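Local coordinates for protein thiosulfate sulfurtransferase (PDB 1YT8) that probably transfers sulfur from thiosulfate to cyanide, as a single chain carrying four rhodanese-like domains, and binds a sulfite ion in a pocket, at residues R58-D63 and T282-D287; L267-L272 and A350-L355; Q276-R281 and G322-L327. All coordinates share one frame; numbering follows the deposited sequence.

Contact 1. Residues R58-D63 and T282-D287; sequences RVPRRD and TTYLLD
The ring of Y284 has the methyl CG2 of T282 over one face, 3.7 Å above the plane and shifted toward the rim, and the carbonyl oxygen of R58 in plane at its hydroxyl edge. P60 comes up to the same ring obliquely, its CD 4.0 Å from Y284 CE1. This is an interface between two rhodanese-like domains: the loop that follows helix 51-58 of the first meets the start of strand 283-287, which lies in the parallel sheet of the third. The second flat group is the guanidinium of R61, which has T282 OG1 in plane at its edge without a direct bond between them; its firmer partner is E23, which also accepts from the backbone N of T282, and its NH1 pairs with D63 within the loop.

T282 divides its two branches between the neighbours. With CG2 anti to the backbone N, T282 sets this methyl against the proline ring, T282 CG2 lying 3.6 Å from P60 CG, while OG1 is left to face R61. A water joins that hydroxyl to the loop, donating to T282 OG1 and accepting from R61 N.

The Y284 hydroxyl has two partners, since V320 N also bonds to it. R58 itself reaches away to S319 and D315 with its guanidinium, so backbone and side chain of one residue both tie the first domain to the third. Y284 OH donates to R58 O over 2.6 Å, lying above the carbonyl plane, 37° out of it.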
ATOM      1  N   ARG A  58      10.921   0.687   4.370  1.00 14.26           N
ATOM      2  CA  ARG A  58      10.741  -0.347   3.352  1.00 14.75           C
ATOM      3  C   ARG A  58      11.997  -1.173   3.060  1.00 13.79           C
ATOM      4  O   ARG A  58      11.903  -2.319   2.622  1.00 14.12           O
ATOM      5  CB  ARG A  58      10.199   0.293   2.069  1.00 16.85           C
ATOM      6  CG  ARG A  58       8.862   0.991   2.297  1.00 18.33           C
ATOM      7  CD  ARG A  58       8.360   1.720   1.071  1.00 17.18           C
ATOM      8  NE  ARG A  58       7.954   0.813   0.003  1.00 17.92           N
ATOM      9  CZ  ARG A  58       7.448   1.223  -1.153  1.00 19.83           C
ATOM     10  NH1 ARG A  58       7.288   2.522  -1.377  1.00 19.21           N
ATOM     11  NH2 ARG A  58       7.108   0.342  -2.086  1.00 18.79           N
ATOM     12  N   VAL A  59      13.167  -0.591   3.300  1.00 14.51           N
ATOM     13  CA  VAL A  59      14.436  -1.285   3.084  1.00 15.83           C
ATOM     14  C   VAL A  59      15.339  -0.922   4.267  1.00 16.51           C
ATOM     15  O   VAL A  59      16.308  -0.181   4.114  1.00 15.89           O
ATOM     16  CB  VAL A  59      15.120  -0.841   1.761  1.00 15.79           C
ATOM     17  CG1 VAL A  59      16.349  -1.708   1.489  1.00 16.78           C
ATOM     18  CG2 VAL A  59      14.141  -0.942   0.597  1.00 16.84           C
ATOM     19  N   PRO A  60      15.025  -1.446   5.466  1.00 16.39           N
ATOM     20  CA  PRO A  60      15.795  -1.175   6.685  1.00 17.75           C
ATOM     21  C   PRO A  60      17.259  -1.622   6.711  1.00 18.76           C
ATOM     22  O   PRO A  60      18.100  -0.935   7.291  1.00 19.48           O
ATOM     23  CB  PRO A  60      14.959  -1.849   7.774  1.00 17.02           C
ATOM     24  CG  PRO A  60      14.359  -3.012   7.056  1.00 19.14           C
ATOM     25  CD  PRO A  60      13.925  -2.388   5.743  1.00 17.14           C
ATOM     26  N   ARG A  61      17.563  -2.760   6.095  1.00 19.03           N
ATOM     27  CA  ARG A  61      18.937  -3.271   6.073  1.00 20.64           C
ATOM     28  C   ARG A  61      19.785  -2.426   5.132  1.00 20.29           C
ATOM     29  O   ARG A  61      19.592  -2.456   3.918  1.00 20.89           O
ATOM     30  CB  ARG A  61      18.966  -4.726   5.605  1.00 23.38           C
ATOM     31  CG  ARG A  61      19.393  -5.729   6.658  1.00 29.08           C
ATOM     32  CD  ARG A  61      20.331  -6.764   6.047  1.00 30.59           C
ATOM     33  NE  ARG A  61      19.797  -7.331   4.811  1.00 31.23           N
ATOM     34  CZ  ARG A  61      20.521  -8.020   3.935  1.00 33.89           C
ATOM     35  NH1 ARG A  61      21.812  -8.226   4.160  1.00 36.05           N
ATOM     36  NH2 ARG A  61      19.961  -8.499   2.833  1.00 31.67           N
ATOM     37  N   ARG A  62      20.735  -1.687   5.692  1.00 19.67           N
ATOM     38  CA  ARG A  62      21.579  -0.809   4.894  1.00 19.78           C
ATOM     39  C   ARG A  62      22.417  -1.505   3.828  1.00 18.85           C
ATOM     40  O   ARG A  62      22.813  -0.873   2.849  1.00 20.36           O
ATOM     41  CB  ARG A  62      22.482   0.024   5.810  1.00 21.83           C
ATOM     42  CG  ARG A  62      21.720   0.909   6.801  1.00 25.06           C
ATOM     43  CD  ARG A  62      20.824   1.928   6.104  1.00 28.02           C
ATOM     44  NE  ARG A  62      20.303   2.940   7.027  1.00 30.06           N
ATOM     45  CZ  ARG A  62      19.264   2.772   7.842  1.00 30.98           C
ATOM     46  NH1 ARG A  62      18.602   1.625   7.867  1.00 31.62           N
ATOM     47  NH2 ARG A  62      18.890   3.761   8.645  1.00 32.19           N
ATOM     48  N   ASP A  63      22.690  -2.796   4.000  1.00 18.75           N
ATOM     49  CA  ASP A  63      23.483  -3.511   3.004  1.00 19.09           C
ATOM     50  C   ASP A  63      22.641  -4.434   2.117  1.00 17.71           C
ATOM     51  O   ASP A  63      23.151  -5.388   1.532  1.00 17.04           O
ATOM     52  CB  ASP A  63      24.629  -4.287   3.681  1.00 22.01           C
ATOM     53  CG  ASP A  63      24.147  -5.490   4.472  1.00 26.26           C
ATOM     54  OD1 ASP A  63      23.032  -5.437   5.031  1.00 27.25           O
ATOM     55  OD2 ASP A  63      24.901  -6.487   4.547  1.00 28.84           O
ATOM     56  N   THR A 282      16.463  -9.084   6.751  1.00 14.97           N
ATOM     57  CA  THR A 282      15.524  -7.990   6.959  1.00 14.42           C
ATOM     58  C   THR A 282      14.313  -8.601   7.662  1.00 13.77           C
ATOM     59  O   THR A 282      13.729  -9.558   7.164  1.00 15.24           O
ATOM     60  CB  THR A 282      15.045  -7.389   5.620  1.00 15.85           C
ATOM     61  OG1 THR A 282      16.152  -6.789   4.936  1.00 15.08           O
ATOM     62  CG2 THR A 282      13.971  -6.340   5.867  1.00 16.78           C
ATOM     63  N   THR A 283      13.942  -8.051   8.813  1.00 13.35           N
ATOM     64  CA  THR A 283      12.802  -8.560   9.568  1.00 14.41           C
ATOM     65  C   THR A 283      11.794  -7.447   9.829  1.00 15.61           C
ATOM     66  O   THR A 283      12.095  -6.485  10.530  1.00 17.45           O
ATOM     67  CB  THR A 283      13.258  -9.151  10.927  1.00 14.80           C
ATOM     68  OG1 THR A 283      14.190 -10.213  10.694  1.00 14.09           O
ATOM     69  CG2 THR A 283      12.064  -9.697  11.704  1.00 15.63           C
ATOM     70  N   TYR A 284      10.605  -7.580   9.250  1.00 15.59           N
ATOM     71  CA  TYR A 284       9.544  -6.591   9.421  1.00 14.90           C
ATOM     72  C   TYR A 284       8.607  -7.047  10.540  1.00 14.43           C
ATOM     73  O   TYR A 284       8.053  -8.141  10.472  1.00 15.79           O
ATOM     74  CB  TYR A 284       8.712  -6.460   8.137  1.00 14.70           C
ATOM     75  CG  TYR A 284       9.452  -6.012   6.894  1.00 15.10           C
ATOM     76  CD1 TYR A 284       9.821  -4.678   6.714  1.00 15.27           C
ATOM     77  CD2 TYR A 284       9.730  -6.915   5.867  1.00 16.00           C
ATOM     78  CE1 TYR A 284      10.443  -4.251   5.535  1.00 15.50           C
ATOM     79  CE2 TYR A 284      10.352  -6.500   4.687  1.00 16.22           C
ATOM     80  CZ  TYR A 284      10.703  -5.170   4.530  1.00 15.80           C
ATOM     81  OH  TYR A 284      11.315  -4.767   3.371  1.00 13.83           O
ATOM     82  N   LEU A 285       8.431  -6.213  11.561  1.00 15.87           N
ATOM     83  CA  LEU A 285       7.529  -6.526  12.672  1.00 16.10           C
ATOM     84  C   LEU A 285       6.226  -5.789  12.363  1.00 14.61           C
ATOM     85  O   LEU A 285       6.173  -4.561  12.437  1.00 16.28           O
ATOM     86  CB  LEU A 285       8.121  -6.025  13.991  1.00 15.44           C
ATOM     87  CG  LEU A 285       7.300  -6.285  15.258  1.00 16.61           C
ATOM     88  CD1 LEU A 285       7.061  -7.788  15.427  1.00 15.46           C
ATOM     89  CD2 LEU A 285       8.043  -5.721  16.461  1.00 15.05           C
ATOM     90  N   LEU A 286       5.179  -6.541  12.033  1.00 16.12           N
ATOM     91  CA  LEU A 286       3.896  -5.954  11.634  1.00 15.87           C
ATOM     92  C   LEU A 286       2.663  -6.328  12.466  1.00 14.04           C
ATOM     93  O   LEU A 286       2.425  -7.499  12.743  1.00 15.49           O
ATOM     94  CB  LEU A 286       3.639  -6.324  10.175  1.00 15.34           C
ATOM     95  CG  LEU A 286       4.850  -6.180   9.247  1.00 16.29           C
ATOM     96  CD1 LEU A 286       4.537  -6.821   7.906  1.00 15.03           C
ATOM     97  CD2 LEU A 286       5.209  -4.713   9.078  1.00 15.37           C
ATOM     98  N   ASP A 287       1.874  -5.314  12.826  1.00 14.67           N
ATOM     99  CA  ASP A 287       0.646  -5.468  13.620  1.00 13.64           C
ATOM    100  C   ASP A 287      -0.549  -5.488  12.653  1.00 13.10           C
ATOM    101  O   ASP A 287      -0.853  -4.473  12.023  1.00 12.30           O
ATOM    102  CB  ASP A 287       0.514  -4.277  14.581  1.00 14.39           C
ATOM    103  CG  ASP A 287      -0.574  -4.470  15.631  1.00 18.09           C
ATOM    104  OD1 ASP A 287      -1.693  -4.905  15.283  1.00 16.64           O
ATOM    105  OD2 ASP A 287      -0.310  -4.161  16.815  1.00 17.79           O
TER
HETATM  106  O   HOH W   1      16.172  -4.223   4.100  1.00 14.26           O

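Contact 2. Residues L267-L272 and A350-L355; sequences LDLAGL and AVLDGL
L267 and L352 sit side by side as a parallel beta bridge, and the dense part of the contact is built around them. L267 N donates to V351 O over 3.2 Å, a somewhat bent bond at 142°; D353 N returns a shorter and straighter one to L267 O, 2.7 Å and almost on the C=O axis. The CA-H of L352 adds a contact to that same oxygen. Next to the backbone, L267 places CG and CD1 against the methyl of A350, each 3.8 Å from A350 CB.

L352 fits its forked end between strand and helix. L352 CD1 lies against the backbone at L267 O and D268 C, 3.5 Å from the latter, while L352 CD2 meets L272 CD2 at 3.8 Å, the two side chains crossing at about a right angle. Setting CG anti to the backbone N (chi1 -164°) turns this fork toward helix 269-277. The strands belong to the 1-5-4-2-3 parallel sheet of a rhodanese domain: 265-267 is an edge strand, 348-352 its inner neighbour, and the chain passes from the edge strand directly into the helix, with D268 as N-cap accepting from G271 N through OD1.

Beyond D268 the contact opens toward solvent. L269 is exposed, and its CD2 touches L355 CD2 at 3.6 Å as their side chains cross. Here the backbones no longer bond directly: a water accepts from L269 N and donates to D353 O, while the carboxylate of D353 pairs with R266.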
ATOM      1  N   LEU A 267       7.199 -17.943  16.770  1.00 20.86           N
ATOM      2  CA  LEU A 267       8.257 -17.248  17.500  1.00 22.39           C
ATOM      3  C   LEU A 267       7.721 -16.652  18.787  1.00 23.17           C
ATOM      4  O   LEU A 267       6.534 -16.348  18.887  1.00 22.34           O
ATOM      5  CB  LEU A 267       8.827 -16.084  16.684  1.00 22.37           C
ATOM      6  CG  LEU A 267       9.681 -16.282  15.436  1.00 22.65           C
ATOM      7  CD1 LEU A 267      10.066 -14.909  14.909  1.00 23.13           C
ATOM      8  CD2 LEU A 267      10.927 -17.094  15.759  1.00 23.04           C
ATOM      9  N   ASP A 268       8.602 -16.492  19.771  1.00 24.16           N
ATOM     10  CA  ASP A 268       8.232 -15.845  21.022  1.00 25.32           C
ATOM     11  C   ASP A 268       9.099 -14.594  21.049  1.00 25.07           C
ATOM     12  O   ASP A 268       9.966 -14.431  20.188  1.00 24.47           O
ATOM     13  CB  ASP A 268       8.503 -16.733  22.251  1.00 26.76           C
ATOM     14  CG  ASP A 268       9.889 -17.348  22.256  1.00 28.67           C
ATOM     15  OD1 ASP A 268      10.824 -16.763  21.672  1.00 29.12           O
ATOM     16  OD2 ASP A 268      10.042 -18.425  22.872  1.00 31.19           O
ATOM     17  N   LEU A 269       8.869 -13.707  22.010  1.00 23.50           N
ATOM     18  CA  LEU A 269       9.648 -12.477  22.091  1.00 24.14           C
ATOM     19  C   LEU A 269      11.155 -12.712  21.977  1.00 24.91           C
ATOM     20  O   LEU A 269      11.853 -11.959  21.295  1.00 25.31           O
ATOM     21  CB  LEU A 269       9.324 -11.734  23.392  1.00 25.77           C
ATOM     22  CG  LEU A 269       7.920 -11.124  23.447  1.00 28.49           C
ATOM     23  CD1 LEU A 269       7.650 -10.543  24.828  1.00 30.12           C
ATOM     24  CD2 LEU A 269       7.796 -10.044  22.379  1.00 29.27           C
ATOM     25  N   ALA A 270      11.656 -13.753  22.634  1.00 25.21           N
ATOM     26  CA  ALA A 270      13.083 -14.055  22.574  1.00 27.01           C
ATOM     27  C   ALA A 270      13.475 -14.424  21.144  1.00 26.72           C
ATOM     28  O   ALA A 270      14.541 -14.041  20.661  1.00 27.47           O
ATOM     29  CB  ALA A 270      13.421 -15.201  23.524  1.00 26.76           C
ATOM     30  N   GLY A 271      12.605 -15.171  20.471  1.00 26.34           N
ATOM     31  CA  GLY A 271      12.874 -15.568  19.101  1.00 26.25           C
ATOM     32  C   GLY A 271      12.904 -14.361  18.184  1.00 24.61           C
ATOM     33  O   GLY A 271      13.698 -14.299  17.248  1.00 24.25           O
ATOM     34  N   LEU A 272      12.024 -13.402  18.451  1.00 25.30           N
ATOM     35  CA  LEU A 272      11.957 -12.181  17.661  1.00 24.22           C
ATOM     36  C   LEU A 272      13.261 -11.406  17.813  1.00 24.26           C
ATOM     37  O   LEU A 272      13.876 -11.007  16.823  1.00 23.01           O
ATOM     38  CB  LEU A 272      10.790 -11.308  18.129  1.00 23.66           C
ATOM     39  CG  LEU A 272      10.720  -9.894  17.538  1.00 24.05           C
ATOM     40  CD1 LEU A 272      10.633  -9.977  16.019  1.00 21.48           C
ATOM     41  CD2 LEU A 272       9.522  -9.149  18.111  1.00 21.43           C
ATOM     42  N   ALA A 350       6.403 -15.530  10.223  1.00 14.52           N
ATOM     43  CA  ALA A 350       6.180 -16.118  11.532  1.00 15.39           C
ATOM     44  C   ALA A 350       5.116 -15.321  12.274  1.00 15.14           C
ATOM     45  O   ALA A 350       4.909 -14.140  11.997  1.00 15.89           O
ATOM     46  CB  ALA A 350       7.478 -16.109  12.329  1.00 16.80           C
ATOM     47  N   VAL A 351       4.432 -15.981  13.203  1.00 15.94           N
ATOM     48  CA  VAL A 351       3.428 -15.329  14.033  1.00 16.03           C
ATOM     49  C   VAL A 351       4.038 -15.294  15.436  1.00 17.49           C
ATOM     50  O   VAL A 351       4.596 -16.292  15.900  1.00 19.98           O
ATOM     51  CB  VAL A 351       2.104 -16.121  14.056  1.00 17.81           C
ATOM     52  CG1 VAL A 351       1.172 -15.551  15.114  1.00 16.11           C
ATOM     53  CG2 VAL A 351       1.440 -16.050  12.682  1.00 16.56           C
ATOM     54  N   LEU A 352       3.945 -14.147  16.099  1.00 16.97           N
ATOM     55  CA  LEU A 352       4.511 -13.981  17.434  1.00 19.85           C
ATOM     56  C   LEU A 352       3.579 -14.513  18.524  1.00 19.76           C
ATOM     57  O   LEU A 352       2.492 -13.971  18.743  1.00 18.76           O
ATOM     58  CB  LEU A 352       4.820 -12.499  17.673  1.00 19.09           C
ATOM     59  CG  LEU A 352       5.742 -12.121  18.833  1.00 21.32           C
ATOM     60  CD1 LEU A 352       7.019 -12.946  18.774  1.00 21.66           C
ATOM     61  CD2 LEU A 352       6.058 -10.632  18.757  1.00 21.21           C
ATOM     62  N   ASP A 353       4.012 -15.576  19.202  1.00 20.43           N
ATOM     63  CA  ASP A 353       3.222 -16.197  20.268  1.00 22.31           C
ATOM     64  C   ASP A 353       3.656 -15.768  21.669  1.00 22.52           C
ATOM     65  O   ASP A 353       4.749 -15.229  21.862  1.00 22.41           O
ATOM     66  CB  ASP A 353       3.320 -17.727  20.201  1.00 23.53           C
ATOM     67  CG  ASP A 353       2.814 -18.298  18.896  1.00 23.84           C
ATOM     68  OD1 ASP A 353       1.792 -17.798  18.383  1.00 26.55           O
ATOM     69  OD2 ASP A 353       3.427 -19.267  18.394  1.00 23.88           O
ATOM     70  N   GLY A 354       2.788 -16.020  22.645  1.00 25.64           N
ATOM     71  CA  GLY A 354       3.097 -15.699  24.029  1.00 27.28           C
ATOM     72  C   GLY A 354       3.011 -14.248  24.458  1.00 28.26           C
ATOM     73  O   GLY A 354       3.499 -13.896  25.532  1.00 28.23           O
ATOM     74  N   LEU A 355       2.395 -13.401  23.640  1.00 28.65           N
ATOM     75  CA  LEU A 355       2.271 -11.990  23.984  1.00 29.71           C
ATOM     76  C   LEU A 355       1.186 -11.768  25.034  1.00 31.47           C
ATOM     77  O   LEU A 355       0.164 -12.454  25.043  1.00 31.61           O
ATOM     78  CB  LEU A 355       1.942 -11.161  22.740  1.00 27.85           C
ATOM     79  CG  LEU A 355       2.965 -11.152  21.601  1.00 27.39           C
ATOM     80  CD1 LEU A 355       2.428 -10.305  20.453  1.00 27.57           C
ATOM     81  CD2 LEU A 355       4.294 -10.599  22.097  1.00 27.39           C
TER
HETATM   82  O   HOH W   2       6.510 -14.015  23.562  1.00 23.29           O

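Contact 3. Residues Q276-R281 and G322-L327; sequences QDEHDR and GARLVL
Charge pairing comes first: R324 grips E278 end-on, with NH1 and NH2 both directed at the single oxygen OE1. R324 NH1 lies 2.9 Å from E278 OE1, head-on and in line with its bond to CD; R324 NH2 lies 3.0 Å from E278 OE1, on the anti side. Carboxylate and guanidinium are nearly coplanar, 27° apart, although the two side chains cross at about a right angle. The other oxygen, OE2, is taken by Q274.

One hydrogen bond across the contact runs from a charged side chain to a backbone carbonyl. R281 NH2 donates to G322 O over 3.0 Å, in the carbonyl plane but tilted from its own guanidinium plane. R281 gets there by bending at chi2 and chi3 (-60° and -61°), which folds its chain back over R324.

Packing is carried by carbon over guanidinium. R281 CB lies over one face of the R324 guanidinium, 3.6 Å from R324 NH2, and R324 CD sits over one face of the R281 guanidinium. R324 has further partners in W275, by cation-pi contact, and T283, bonded to its NE.

These contacts join the type I turn E278-R281, leading from helix 269-277 into strand 283-287, to the neighbouring strand 324-328 of the rhodanese sheet. R281 NH1 lies 3.8 Å from R324 NH1; E278 on R324 and E23 of the first rhodanese-like domain on R281 probably offset the repulsion.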
ATOM      1  N   GLN A 276      16.023 -10.128  14.909  1.00 25.40           N
ATOM      2  CA  GLN A 276      16.417  -8.736  14.752  1.00 27.53           C
ATOM      3  C   GLN A 276      17.915  -8.567  14.998  1.00 28.43           C
ATOM      4  O   GLN A 276      18.509  -7.570  14.589  1.00 28.48           O
ATOM      5  CB  GLN A 276      15.621  -7.857  15.720  1.00 27.32           C
ATOM      6  CG  GLN A 276      14.113  -7.985  15.561  1.00 26.03           C
ATOM      7  CD  GLN A 276      13.347  -7.273  16.660  1.00 26.80           C
ATOM      8  OE1 GLN A 276      13.620  -7.468  17.847  1.00 26.36           O
ATOM      9  NE2 GLN A 276      12.376  -6.451  16.273  1.00 23.58           N
ATOM     10  N   ASP A 277      18.523  -9.552  15.656  1.00 28.84           N
ATOM     11  CA  ASP A 277      19.951  -9.507  15.950  1.00 30.28           C
ATOM     12  C   ASP A 277      20.773 -10.043  14.778  1.00 30.52           C
ATOM     13  O   ASP A 277      21.993  -9.870  14.739  1.00 30.87           O
ATOM     14  CB  ASP A 277      20.257 -10.322  17.212  1.00 31.90           C
ATOM     15  CG  ASP A 277      21.694 -10.155  17.684  1.00 34.20           C
ATOM     16  OD1 ASP A 277      22.097  -9.010  17.981  1.00 35.08           O
ATOM     17  OD2 ASP A 277      22.421 -11.167  17.759  1.00 36.92           O
ATOM     18  N   GLU A 278      20.104 -10.693  13.827  1.00 29.24           N
ATOM     19  CA  GLU A 278      20.773 -11.246  12.652  1.00 29.05           C
ATOM     20  C   GLU A 278      20.792 -10.165  11.577  1.00 29.27           C
ATOM     21  O   GLU A 278      19.804  -9.951  10.870  1.00 27.23           O
ATOM     22  CB  GLU A 278      20.028 -12.489  12.161  1.00 30.81           C
ATOM     23  CG  GLU A 278      19.666 -13.443  13.293  1.00 32.22           C
ATOM     24  CD  GLU A 278      19.140 -14.779  12.810  1.00 33.53           C
ATOM     25  OE1 GLU A 278      18.332 -14.801  11.858  1.00 32.42           O
ATOM     26  OE2 GLU A 278      19.530 -15.809  13.397  1.00 34.48           O
ATOM     27  N   HIS A 279      21.930  -9.488  11.466  1.00 27.94           N
ATOM     28  CA  HIS A 279      22.107  -8.386  10.528  1.00 28.41           C
ATOM     29  C   HIS A 279      22.168  -8.767   9.055  1.00 26.06           C
ATOM     30  O   HIS A 279      22.261  -7.894   8.197  1.00 27.36           O
ATOM     31  CB  HIS A 279      23.364  -7.596  10.904  1.00 31.15           C
ATOM     32  CG  HIS A 279      23.390  -7.146  12.333  1.00 34.81           C
ATOM     33  ND1 HIS A 279      22.403  -6.357  12.884  1.00 36.92           N
ATOM     34  CD2 HIS A 279      24.286  -7.374  13.323  1.00 36.96           C
ATOM     35  CE1 HIS A 279      22.690  -6.119  14.152  1.00 37.04           C
ATOM     36  NE2 HIS A 279      23.827  -6.725  14.443  1.00 38.46           N
ATOM     37  N   ASP A 280      22.119 -10.059   8.757  1.00 24.15           N
ATOM     38  CA  ASP A 280      22.161 -10.505   7.369  1.00 22.95           C
ATOM     39  C   ASP A 280      20.748 -10.644   6.802  1.00 20.71           C
ATOM     40  O   ASP A 280      20.575 -10.962   5.628  1.00 20.61           O
ATOM     41  CB  ASP A 280      22.891 -11.849   7.271  1.00 25.06           C
ATOM     42  CG  ASP A 280      22.185 -12.952   8.034  1.00 27.58           C
ATOM     43  OD1 ASP A 280      21.823 -12.723   9.208  1.00 29.75           O
ATOM     44  OD2 ASP A 280      21.999 -14.051   7.467  1.00 31.27           O
ATOM     45  N   ARG A 281      19.738 -10.404   7.635  1.00 19.64           N
ATOM     46  CA  ARG A 281      18.350 -10.517   7.193  1.00 16.82           C
ATOM     47  C   ARG A 281      17.508  -9.296   7.542  1.00 15.90           C
ATOM     48  O   ARG A 281      17.798  -8.568   8.491  1.00 17.47           O
ATOM     49  CB  ARG A 281      17.681 -11.759   7.806  1.00 18.08           C
ATOM     50  CG  ARG A 281      18.219 -13.109   7.325  1.00 17.42           C
ATOM     51  CD  ARG A 281      18.051 -13.294   5.823  1.00 18.24           C
ATOM     52  NE  ARG A 281      16.655 -13.270   5.382  1.00 13.23           N
ATOM     53  CZ  ARG A 281      15.760 -14.217   5.645  1.00 16.43           C
ATOM     54  NH1 ARG A 281      16.099 -15.285   6.360  1.00 13.73           N
ATOM     55  NH2 ARG A 281      14.521 -14.103   5.178  1.00 13.10           N
ATOM     56  N   GLY A 322      12.163 -11.567  -0.344  1.00 13.67           N
ATOM     57  CA  GLY A 322      13.093 -12.491   0.280  1.00 13.54           C
ATOM     58  C   GLY A 322      13.252 -12.190   1.762  1.00 14.02           C
ATOM     59  O   GLY A 322      13.872 -12.963   2.498  1.00 15.53           O
ATOM     60  N   ALA A 323      12.689 -11.064   2.199  1.00 13.71           N
ATOM     61  CA  ALA A 323      12.749 -10.649   3.601  1.00 13.50           C
ATOM     62  C   ALA A 323      11.913 -11.560   4.491  1.00 15.10           C
ATOM     63  O   ALA A 323      11.228 -12.461   4.010  1.00 14.95           O
ATOM     64  CB  ALA A 323      12.272  -9.207   3.753  1.00 13.35           C
ATOM     65  N   ARG A 324      11.958 -11.270   5.788  1.00 16.08           N
ATOM     66  CA  ARG A 324      11.281 -12.030   6.832  1.00 18.11           C
ATOM     67  C   ARG A 324      10.189 -11.175   7.486  1.00 16.33           C
ATOM     68  O   ARG A 324      10.419 -10.005   7.772  1.00 16.06           O
ATOM     69  CB  ARG A 324      12.342 -12.402   7.873  1.00 21.61           C
ATOM     70  CG  ARG A 324      12.184 -13.720   8.544  1.00 25.65           C
ATOM     71  CD  ARG A 324      13.552 -14.279   8.952  1.00 23.86           C
ATOM     72  NE  ARG A 324      14.404 -13.354   9.710  1.00 21.60           N
ATOM     73  CZ  ARG A 324      15.556 -13.719  10.272  1.00 23.24           C
ATOM     74  NH1 ARG A 324      15.973 -14.972  10.154  1.00 21.46           N
ATOM     75  NH2 ARG A 324      16.293 -12.850  10.955  1.00 22.78           N
ATOM     76  N   LEU A 325       9.013 -11.758   7.727  1.00 14.93           N
ATOM     77  CA  LEU A 325       7.903 -11.039   8.362  1.00 15.17           C
ATOM     78  C   LEU A 325       7.448 -11.687   9.676  1.00 13.43           C
ATOM     79  O   LEU A 325       7.348 -12.905   9.771  1.00 13.34           O
ATOM     80  CB  LEU A 325       6.691 -10.970   7.423  1.00 18.45           C
ATOM     81  CG  LEU A 325       6.658  -9.975   6.260  1.00 19.43           C
ATOM     82  CD1 LEU A 325       7.839 -10.176   5.341  1.00 19.49           C
ATOM     83  CD2 LEU A 325       5.353 -10.162   5.503  1.00 22.48           C
ATOM     84  N   VAL A 326       7.173 -10.863  10.684  1.00 15.46           N
ATOM     85  CA  VAL A 326       6.693 -11.353  11.979  1.00 14.81           C
ATOM     86  C   VAL A 326       5.374 -10.626  12.253  1.00 14.27           C
ATOM     87  O   VAL A 326       5.342  -9.401  12.347  1.00 14.81           O
ATOM     88  CB  VAL A 326       7.687 -11.048  13.113  1.00 13.71           C
ATOM     89  CG1 VAL A 326       7.110 -11.504  14.445  1.00 14.83           C
ATOM     90  CG2 VAL A 326       9.005 -11.752  12.845  1.00 16.30           C
ATOM     91  N   LEU A 327       4.287 -11.380  12.385  1.00 13.70           N
ATOM     92  CA  LEU A 327       2.979 -10.766  12.588  1.00 13.73           C
ATOM     93  C   LEU A 327       2.449 -10.767  14.014  1.00 16.05           C
ATOM     94  O   LEU A 327       2.549 -11.767  14.736  1.00 15.98           O
ATOM     95  CB  LEU A 327       1.955 -11.421  11.656  1.00 12.27           C
ATOM     96  CG  LEU A 327       2.318 -11.465  10.170  1.00 14.07           C
ATOM     97  CD1 LEU A 327       1.084 -11.873   9.365  1.00 12.27           C
ATOM     98  CD2 LEU A 327       2.830 -10.095   9.705  1.00 14.02           C
TER

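How the contacts relate
All three contacts converge on one parallel sheet, in which strands 283-287, 324-328 and 348-352 are successive neighbours. Contacts 1 and 3 lie closest, their centres about 7 Å apart, and are stitched by backbone bonds from R324 N to T282 O and from Y284 N to R324 O, both 2.8 Å. Contacts 3 and 2, about 13 Å apart by centres, share helix 269-277 and continue the ladder through A350 N to L325 O. Contacts 1 and 2 are about 17 Å apart by centres, yet L285 CD1 and L272 CD2 still touch. None of the sulfite-pocket residues, C193 to R198 and Q312, belongs to these segments, although Q312 comes from the same rhodanese-like domain as this sheet.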